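Local coordinates for nucleoprotein (Sendai virus, PDB 6M7D), which forms the helical nucleocapsid that wraps and protects the viral RNA genome, one subunit to six ribonucleotides, and presents it as template for transcription and replication, at residues A[33-38]-A[67-72]; A[104-109]-A[116-121]; A[171-176]-A[209-214]. One frame throughout, in Å; residues are numbered along the deposited sequence.

Following the chain from its N terminus, interaction 1 comes first: it brings the start of helix 68-80 back against strand 33-40 and closes a loop that contains helix 47-62. Interaction 2 follows as a short hairpin, with nine residues joining strand 99-108 to strand 118-122. Interaction 3 closes last, holding helix 163-181 to the lead-in of helix 213-225 across a loop that includes helix 188-202. The three closures run in series, none nesting in or crossing another. Interactions 1 and 2 meet in one sheet, where strands 33-40 and 99-108 are neighbours, while helix 68-80 packs on both helices of interaction 3 and so links sheet and helices.

Interaction 1 of 3, residues A[33-38]-A[67-72]; sequences STVSVF and QHSQRG
Gln70 NE2 donates to Ser36 O over 3.0 Å, and the other arm of the same amide, OE1, accepts from Ser36 N at 3.1 Å. Both bonds are nearly straight, at 171° and 165°. Each acceptor is met in its carbonyl plane on a lone pair, and Ser36 O lies almost in the plane of the Gln70 amide. The side chain thus reads the N-H and C=O of one residue as a neighbouring strand would. Glutamine suits the place because it carries donor and acceptor side by side at the end of a flexible arm: CG stands anti to the backbone N, and a bend at chi2 (36°) swings the amide toward the strand.

Beside the amide, Val35 slides past Gln70 in the opposite direction, its CG1 3.8 Å from Gln70 OE1. The other branch, CG2, turns to Ser69 and lies 3.7 Å from its OG. Ser33 adds its CB to the same small serine, 3.9 Å from Ser69 OG; a residue this short lets the first turn of the helix settle close to the strand, the two axes coming within 7.3 Å. At the far end Phe38 brings the CE2 corner of its ring obliquely toward Gln70 NE2.

Val35 and Val37 bond through their backbones to strand 99-108, and Trp133 of helix 129-135 also packs on Gln70. The two bonds hold the amide flat and fix its rotation; they also satisfy the N-H and C=O of Ser36 on the edge turned away from strand 99-108, in a strand that is outermost in this chain's sheet.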
loop_
_atom_site.group_PDB
_atom_site.type_symbol
_atom_site.label_atom_id
_atom_site.label_comp_id
_atom_site.label_asym_id
_atom_site.label_seq_id
_atom_site.Cartn_x
_atom_site.Cartn_y
_atom_site.Cartn_z
ATOM N N SER A 33 19.091 10.388 9.284
ATOM C CA SER A 33 20.224 9.671 8.736
ATOM C C SER A 33 20.578 10.233 7.367
ATOM O O SER A 33 19.731 10.754 6.642
ATOM C CB SER A 33 19.919 8.178 8.627
ATOM O OG SER A 33 19.942 7.549 9.894
ATOM N N THR A 34 21.852 10.130 7.020
ATOM C CA THR A 34 22.337 10.530 5.707
ATOM C C THR A 34 22.451 9.270 4.856
ATOM O O THR A 34 23.147 8.321 5.224
ATOM C CB THR A 34 23.661 11.286 5.812
ATOM O OG1 THR A 34 24.148 11.589 4.502
ATOM C CG2 THR A 34 24.709 10.493 6.592
ATOM N N VAL A 35 21.732 9.245 3.743
ATOM C CA VAL A 35 21.606 8.055 2.916
ATOM C C VAL A 35 22.213 8.328 1.550
ATOM O O VAL A 35 21.935 9.359 0.930
ATOM C CB VAL A 35 20.136 7.619 2.786
ATOM C CG1 VAL A 35 20.071 6.276 2.157
ATOM C CG2 VAL A 35 19.473 7.584 4.144
ATOM N N SER A 36 23.038 7.397 1.083
ATOM C CA SER A 36 23.649 7.488 -0.234
ATOM C C SER A 36 22.695 6.906 -1.265
ATOM O O SER A 36 22.308 5.738 -1.172
ATOM C CB SER A 36 24.984 6.747 -0.267
ATOM O OG SER A 36 25.785 7.087 0.846
ATOM N N VAL A 37 22.317 7.721 -2.242
ATOM C CA VAL A 37 21.485 7.299 -3.360
ATOM C C VAL A 37 22.317 7.404 -4.626
ATOM O O VAL A 37 22.917 8.449 -4.895
ATOM C CB VAL A 37 20.207 8.145 -3.466
ATOM C CG1 VAL A 37 19.416 7.736 -4.685
ATOM C CG2 VAL A 37 19.381 7.973 -2.232
ATOM N N PHE A 38 22.346 6.333 -5.403
ATOM C CA PHE A 38 23.185 6.243 -6.588
ATOM C C PHE A 38 22.318 6.360 -7.829
ATOM O O PHE A 38 21.431 5.531 -8.052
ATOM C CB PHE A 38 23.971 4.937 -6.587
ATOM C CG PHE A 38 24.748 4.719 -5.335
ATOM C CD1 PHE A 38 26.037 5.193 -5.220
ATOM C CD2 PHE A 38 24.187 4.059 -4.263
ATOM C CE1 PHE A 38 26.750 5.004 -4.065
ATOM C CE2 PHE A 38 24.901 3.867 -3.108
ATOM C CZ PHE A 38 26.182 4.340 -3.009
ATOM N N GLN A 67 23.005 -1.111 6.874
ATOM C CA GLN A 67 22.056 -0.348 7.729
ATOM C C GLN A 67 20.723 -0.216 6.986
ATOM O O GLN A 67 20.749 -0.002 5.760
ATOM C CB GLN A 67 22.627 1.038 8.030
ATOM C CG GLN A 67 23.918 1.002 8.835
ATOM C CD GLN A 67 24.543 2.368 8.969
ATOM O OE1 GLN A 67 24.332 3.252 8.140
ATOM N NE2 GLN A 67 25.325 2.551 10.019
ATOM N N HIS A 68 19.609 -0.250 7.721
ATOM C CA HIS A 68 18.263 -0.186 7.091
ATOM C C HIS A 68 18.120 1.109 6.288
ATOM O O HIS A 68 17.520 1.052 5.200
ATOM C CB HIS A 68 17.162 -0.372 8.143
ATOM C CG HIS A 68 16.827 -1.802 8.397
ATOM N ND1 HIS A 68 15.733 -2.417 7.822
ATOM C CD2 HIS A 68 17.439 -2.744 9.146
ATOM C CE1 HIS A 68 15.681 -3.673 8.213
ATOM N NE2 HIS A 68 16.717 -3.899 9.024
ATOM N N SER A 69 18.633 2.231 6.802
ATOM C CA SER A 69 18.553 3.465 6.034
ATOM C C SER A 69 19.307 3.341 4.718
ATOM O O SER A 69 18.850 3.832 3.683
ATOM C CB SER A 69 19.095 4.629 6.856
ATOM O OG SER A 69 20.452 4.877 6.546
ATOM N N GLN A 70 20.452 2.659 4.727
ATOM C CA GLN A 70 21.213 2.501 3.493
ATOM C C GLN A 70 20.513 1.550 2.534
ATOM O O GLN A 70 20.525 1.756 1.317
ATOM C CB GLN A 70 22.627 2.019 3.799
ATOM C CG GLN A 70 23.584 2.256 2.652
ATOM C CD GLN A 70 23.294 3.552 1.915
ATOM O OE1 GLN A 70 23.467 4.641 2.460
ATOM N NE2 GLN A 70 22.842 3.440 0.672
ATOM N N ARG A 71 19.901 0.492 3.064
ATOM C CA ARG A 71 19.107 -0.390 2.219
ATOM C C ARG A 71 17.912 0.347 1.633
ATOM O O ARG A 71 17.550 0.141 0.468
ATOM C CB ARG A 71 18.663 -1.604 3.025
ATOM C CG ARG A 71 19.805 -2.365 3.638
ATOM C CD ARG A 71 19.319 -3.299 4.714
ATOM N NE ARG A 71 18.366 -4.269 4.199
ATOM C CZ ARG A 71 17.826 -5.237 4.927
ATOM N NH1 ARG A 71 18.151 -5.363 6.200
ATOM N NH2 ARG A 71 16.965 -6.080 4.382
ATOM N N GLY A 72 17.289 1.219 2.422
ATOM C CA GLY A 72 16.241 2.062 1.885
ATOM C C GLY A 72 16.744 3.003 0.814
ATOM O O GLY A 72 16.020 3.318 -0.127
#

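Interaction 2 of 3, residues A[104-109]-A[116-121]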
loop_
_atom_site.group_PDB
_atom_site.type_symbol
_atom_site.label_atom_id
_atom_site.label_comp_id
_atom_site.label_asym_id
_atom_site.label_seq_id
_atom_site.Cartn_x
_atom_site.Cartn_y
_atom_site.Cartn_z
ATOM N N TYR A 104 24.825 10.136 -5.372
ATOM C CA TYR A 104 26.056 9.754 -6.038
ATOM C C TYR A 104 25.729 9.356 -7.469
ATOM O O TYR A 104 24.615 8.923 -7.766
ATOM C CB TYR A 104 26.737 8.587 -5.324
ATOM C CG TYR A 104 27.368 8.913 -3.987
ATOM C CD1 TYR A 104 26.973 10.016 -3.252
ATOM C CD2 TYR A 104 28.367 8.108 -3.462
ATOM C CE1 TYR A 104 27.550 10.307 -2.039
ATOM C CE2 TYR A 104 28.951 8.392 -2.250
ATOM C CZ TYR A 104 28.539 9.493 -1.542
ATOM O OH TYR A 104 29.118 9.782 -0.330
ATOM N N ASN A 105 26.699 9.509 -8.359
ATOM C CA ASN A 105 26.513 9.184 -9.765
ATOM C C ASN A 105 27.326 7.952 -10.118
ATOM O O ASN A 105 28.528 7.902 -9.852
ATOM C CB ASN A 105 26.915 10.354 -10.660
ATOM C CG ASN A 105 25.923 11.488 -10.607
ATOM O OD1 ASN A 105 25.893 12.259 -9.649
ATOM N ND2 ASN A 105 25.101 11.600 -11.638
ATOM N N ILE A 106 26.666 6.963 -10.707
ATOM C CA ILE A 106 27.346 5.813 -11.287
ATOM C C ILE A 106 27.755 6.202 -12.699
ATOM O O ILE A 106 26.905 6.500 -13.541
ATOM C CB ILE A 106 26.460 4.567 -11.300
ATOM C CG1 ILE A 106 25.787 4.364 -9.948
ATOM C CG2 ILE A 106 27.287 3.358 -11.674
ATOM C CD1 ILE A 106 26.753 4.104 -8.854
ATOM N N GLU A 107 29.069 6.212 -12.938
ATOM C CA GLU A 107 29.641 6.596 -14.256
ATOM C C GLU A 107 30.380 5.397 -14.854
ATOM O O GLU A 107 31.162 4.761 -14.122
ATOM C CB GLU A 107 30.606 7.770 -14.081
ATOM C CG GLU A 107 29.944 9.027 -13.550
ATOM C CD GLU A 107 28.959 9.674 -14.507
ATOM O OE1 GLU A 107 28.755 9.122 -15.607
ATOM O OE2 GLU A 107 28.400 10.730 -14.153
ATOM N N LYS A 108 30.171 5.130 -16.146
ATOM C CA LYS A 108 30.838 3.986 -16.820
ATOM C C LYS A 108 32.057 4.507 -17.589
ATOM O O LYS A 108 31.874 5.374 -18.466
ATOM C CB LYS A 108 29.858 3.303 -17.778
ATOM C CG LYS A 108 30.399 2.087 -18.518
ATOM C CD LYS A 108 30.346 0.814 -17.703
ATOM C CE LYS A 108 30.869 -0.390 -18.457
ATOM N NZ LYS A 108 30.725 -1.635 -17.668
ATOM N N ASP A 109 33.249 3.992 -17.265
ATOM C CA ASP A 109 34.502 4.416 -17.945
ATOM C C ASP A 109 35.116 3.208 -18.662
ATOM O O ASP A 109 35.353 2.182 -17.995
ATOM C CB ASP A 109 35.495 5.029 -16.954
ATOM C CG ASP A 109 35.173 6.462 -16.567
ATOM O OD1 ASP A 109 34.065 6.926 -16.901
ATOM O OD2 ASP A 109 36.036 7.105 -15.937
ATOM N N ASP A 116 33.997 -3.447 -12.870
ATOM C CA ASP A 116 33.020 -3.666 -13.970
ATOM C C ASP A 116 32.873 -2.387 -14.803
ATOM O O ASP A 116 31.728 -2.056 -15.167
ATOM C CB ASP A 116 31.675 -4.171 -13.440
ATOM C CG ASP A 116 31.800 -5.403 -12.561
ATOM O OD1 ASP A 116 32.910 -5.967 -12.499
ATOM O OD2 ASP A 116 30.787 -5.787 -11.944
ATOM N N GLY A 117 33.980 -1.688 -15.067
ATOM C CA GLY A 117 33.917 -0.461 -15.884
ATOM C C GLY A 117 33.094 0.639 -15.236
ATOM O O GLY A 117 32.874 1.668 -15.902
ATOM N N PHE A 118 32.690 0.464 -13.974
ATOM C CA PHE A 118 31.858 1.495 -13.301
ATOM C C PHE A 118 32.720 2.309 -12.333
ATOM O O PHE A 118 33.786 1.824 -11.908
ATOM C CB PHE A 118 30.672 0.859 -12.570
ATOM C CG PHE A 118 29.646 0.208 -13.462
ATOM C CD1 PHE A 118 28.867 0.967 -14.319
ATOM C CD2 PHE A 118 29.449 -1.163 -13.434
ATOM C CE1 PHE A 118 27.921 0.369 -15.135
ATOM C CE2 PHE A 118 28.503 -1.760 -14.251
ATOM C CZ PHE A 118 27.740 -0.993 -15.099
ATOM N N ILE A 119 32.267 3.525 -12.026
ATOM C CA ILE A 119 32.942 4.415 -11.094
ATOM C C ILE A 119 31.903 5.363 -10.515
ATOM O O ILE A 119 31.028 5.850 -11.237
ATOM C CB ILE A 119 34.091 5.189 -11.775
ATOM C CG1 ILE A 119 34.827 6.090 -10.779
ATOM C CG2 ILE A 119 33.588 5.972 -12.973
ATOM C CD1 ILE A 119 35.252 5.392 -9.511
ATOM N N VAL A 120 31.956 5.557 -9.194
ATOM C CA VAL A 120 30.989 6.466 -8.512
ATOM C C VAL A 120 31.674 7.825 -8.359
ATOM O O VAL A 120 32.671 7.904 -7.619
ATOM C CB VAL A 120 30.554 5.901 -7.146
ATOM C CG1 VAL A 120 29.648 6.867 -6.398
ATOM C CG2 VAL A 120 29.893 4.539 -7.282
ATOM N N LYS A 121 31.155 8.845 -9.047
ATOM C CA LYS A 121 31.775 10.192 -8.990
ATOM C C LYS A 121 30.715 11.256 -8.686
ATOM O O LYS A 121 29.683 11.275 -9.382
ATOM C CB LYS A 121 32.431 10.505 -10.337
ATOM C CG LYS A 121 33.294 9.394 -10.917
ATOM C CD LYS A 121 33.516 9.529 -12.407
ATOM C CE LYS A 121 34.004 10.903 -12.811
ATOM N NZ LYS A 121 34.150 11.022 -14.280
#
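Ile106 and Val120, a non-hydrogen-bonded pair, form the apolar centre: Ile106 CD1 reaches Val120 CG2 at 3.5 Å, and Ile106 CG2 approaches the CD1 corner of the Phe118 ring obliquely at 3.9 Å. The other valine branch, CG1, faces CB and CD2 of Tyr104. Branched aliphatic residues suit this face, which is covered by Leu134 and Phe135 of helix 129-135 and by Ile53 of helix 47-62, with Phe135 stacked on Phe118.

Farther out, Lys108 lies over one face of Phe118. Its CG is anti to the backbone N (chi1 -179°) and a bend at chi2 turns the chain across toward the partner strand. CD then makes a CH-pi contact, 3.6 Å from Phe118 CE1, and NZ stands 4.1 Å from the ring centroid in a cation-pi interaction. The ammonium also donates to Asp116 O, coming from above the carbonyl plane. Lysine fits because its methylenes can lie on the ring while its charged end reaches the turn.

On the reverse face Glu107 CB rests against Ile119 CG2 (3.7 Å), and the Lys121 side chain crosses that of Glu107 at about a right angle, CD meeting CG. The glutamate's polar end is taken by Ser43.

The backbone ladder runs along the middle: Lys121 N to Asn105 O at 2.9 Å, a matched pair of bonds between Glu107 and Ile119 of which Ile119 N to Glu107 O is weak, and Asp109 N to Gly117 O at 2.7 Å. Gly117 has positive phi (64°), a backbone shape that favours glycine, where the chain enters the second strand. Antiparallel pairing of consecutive strands joined by a short connection makes this a beta hairpin, strands 99-108 and 118-122 of a mixed sheet.

Interaction 3 of 3, residues A[171-176]-A[209-214]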
loop_
_atom_site.group_PDB
_atom_site.type_symbol
_atom_site.label_atom_id
_atom_site.label_comp_id
_atom_site.label_asym_id
_atom_site.label_seq_id
_atom_site.Cartn_x
_atom_site.Cartn_y
_atom_site.Cartn_z
ATOM N N ILE A 171 10.791 -2.828 -10.488
ATOM C CA ILE A 171 10.246 -1.728 -9.703
ATOM C C ILE A 171 8.793 -1.995 -9.332
ATOM O O ILE A 171 8.365 -1.725 -8.202
ATOM C CB ILE A 171 10.421 -0.413 -10.474
ATOM C CG1 ILE A 171 11.907 -0.083 -10.573
ATOM C CG2 ILE A 171 9.669 0.708 -9.805
ATOM C CD1 ILE A 171 12.207 1.091 -11.422
ATOM N N VAL A 172 8.015 -2.532 -10.271
ATOM C CA VAL A 172 6.643 -2.923 -9.989
ATOM C C VAL A 172 6.603 -3.924 -8.853
ATOM O O VAL A 172 5.704 -3.887 -8.011
ATOM C CB VAL A 172 5.991 -3.482 -11.266
ATOM C CG1 VAL A 172 4.895 -4.470 -10.939
ATOM C CG2 VAL A 172 5.435 -2.361 -12.069
ATOM N N GLN A 173 7.581 -4.825 -8.798
ATOM C CA GLN A 173 7.579 -5.799 -7.718
ATOM C C GLN A 173 7.932 -5.166 -6.383
ATOM O O GLN A 173 7.406 -5.578 -5.347
ATOM C CB GLN A 173 8.533 -6.930 -8.049
ATOM C CG GLN A 173 8.041 -7.806 -9.143
ATOM C CD GLN A 173 8.929 -8.982 -9.349
ATOM O OE1 GLN A 173 8.693 -10.047 -8.802
ATOM N NE2 GLN A 173 9.972 -8.798 -10.135
ATOM N N VAL A 174 8.812 -4.170 -6.382
ATOM C CA VAL A 174 9.069 -3.433 -5.145
ATOM C C VAL A 174 7.786 -2.775 -4.644
ATOM O O VAL A 174 7.456 -2.817 -3.449
ATOM C CB VAL A 174 10.194 -2.408 -5.365
ATOM C CG1 VAL A 174 10.398 -1.563 -4.129
ATOM C CG2 VAL A 174 11.474 -3.113 -5.742
ATOM N N TRP A 175 7.021 -2.187 -5.558
ATOM C CA TRP A 175 5.751 -1.584 -5.167
ATOM C C TRP A 175 4.754 -2.632 -4.673
ATOM O O TRP A 175 4.002 -2.396 -3.715
ATOM C CB TRP A 175 5.188 -0.799 -6.343
ATOM C CG TRP A 175 5.915 0.466 -6.600
ATOM C CD1 TRP A 175 7.096 0.612 -7.250
ATOM C CD2 TRP A 175 5.511 1.773 -6.207
ATOM N NE1 TRP A 175 7.456 1.928 -7.292
ATOM C CE2 TRP A 175 6.498 2.665 -6.656
ATOM C CE3 TRP A 175 4.410 2.278 -5.521
ATOM C CZ2 TRP A 175 6.415 4.023 -6.444
ATOM C CZ3 TRP A 175 4.335 3.626 -5.311
ATOM C CH2 TRP A 175 5.324 4.484 -5.775
ATOM N N ILE A 176 4.728 -3.796 -5.319
ATOM C CA ILE A 176 3.850 -4.871 -4.876
ATOM C C ILE A 176 4.216 -5.296 -3.465
ATOM O O ILE A 176 3.347 -5.648 -2.660
ATOM C CB ILE A 176 3.907 -6.054 -5.858
ATOM C CG1 ILE A 176 3.305 -5.664 -7.197
ATOM C CG2 ILE A 176 3.131 -7.221 -5.324
ATOM C CD1 ILE A 176 3.577 -6.653 -8.275
ATOM N N LEU A 209 12.577 -12.388 -13.638
ATOM C CA LEU A 209 12.720 -11.275 -12.715
ATOM C C LEU A 209 11.681 -11.296 -11.606
ATOM O O LEU A 209 11.401 -10.252 -11.013
ATOM C CB LEU A 209 12.650 -9.950 -13.469
ATOM C CG LEU A 209 13.786 -9.673 -14.447
ATOM C CD1 LEU A 209 13.429 -8.482 -15.289
ATOM C CD2 LEU A 209 15.092 -9.434 -13.717
ATOM N N VAL A 210 11.104 -12.458 -11.315
ATOM C CA VAL A 210 10.124 -12.565 -10.243
ATOM C C VAL A 210 10.855 -12.709 -8.918
ATOM O O VAL A 210 11.597 -13.673 -8.713
ATOM C CB VAL A 210 9.178 -13.747 -10.484
ATOM C CG1 VAL A 210 8.355 -14.020 -9.251
ATOM C CG2 VAL A 210 8.284 -13.461 -11.658
ATOM N N PHE A 211 10.638 -11.761 -8.009
ATOM C CA PHE A 211 11.288 -11.795 -6.705
ATOM C C PHE A 211 11.072 -13.139 -6.024
ATOM O O PHE A 211 9.997 -13.735 -6.115
ATOM C CB PHE A 211 10.736 -10.693 -5.800
ATOM C CG PHE A 211 11.172 -9.314 -6.171
ATOM C CD1 PHE A 211 12.060 -9.097 -7.201
ATOM C CD2 PHE A 211 10.686 -8.226 -5.480
ATOM C CE1 PHE A 211 12.444 -7.826 -7.535
ATOM C CE2 PHE A 211 11.073 -6.958 -5.809
ATOM C CZ PHE A 211 11.950 -6.757 -6.838
ATOM N N THR A 212 12.099 -13.617 -5.333
ATOM C CA THR A 212 11.900 -14.731 -4.426
ATOM C C THR A 212 11.144 -14.257 -3.190
ATOM O O THR A 212 10.976 -13.060 -2.955
ATOM C CB THR A 212 13.234 -15.346 -4.018
ATOM O OG1 THR A 212 14.160 -14.305 -3.702
ATOM C CG2 THR A 212 13.795 -16.175 -5.126
ATOM N N GLY A 213 10.676 -15.212 -2.392
ATOM C CA GLY A 213 10.053 -14.851 -1.132
ATOM C C GLY A 213 11.009 -14.127 -0.206
ATOM O O GLY A 213 10.618 -13.200 0.506
ATOM N N GLU A 214 12.280 -14.529 -0.217
ATOM C CA GLU A 214 13.271 -13.898 0.646
ATOM C C GLU A 214 13.509 -12.448 0.246
ATOM O O GLU A 214 13.642 -11.573 1.108
ATOM C CB GLU A 214 14.574 -14.689 0.601
ATOM C CG GLU A 214 14.423 -16.150 0.976
ATOM C CD GLU A 214 14.046 -17.021 -0.209
ATOM O OE1 GLU A 214 14.961 -17.515 -0.902
ATOM O OE2 GLU A 214 12.836 -17.211 -0.449
#
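Gln173 and Val174 of helix 163-181 pack against Phe211 in the residues leading into helix 213-225, a buried packing of a helix against the segment before another, in which a glutamine amide holds the backbone just ahead of a helix N-cap. Gln173 comes first and does most of the work. Its CB lies over one face of the Phe211 ring, 3.6 Å from the centroid and 19° off the normal, in a CH-pi contact. Beyond CG the chain is extended, which carries the amide along the CG and CD1 side of the ring to the phenylalanine's own backbone: OE1 accepts from Phe211 N at 2.7 Å in a nearly straight bond, the donor tilted 27° from the carbonyl plane. Glutamine suits the place by pairing methylenes that can cover an aromatic face with a polar end able to satisfy a buried N-H. The place of the other amide arm, NE2, is doubtful in the model. The side chain of Gln173 is about 9 Å from that of the RNA-binding Arg195, so the contact lies near the RNA-binding residues without being one of them.

One residue on, Val174 meets the ring from a different direction and also packs on Ile219 of helix 213-225, the helix N-capped by Thr212; Ile219 touches Phe211 as well. Val174 CG2 sits in the plane of the Phe211 ring at its edge, 3.8 Å from CZ.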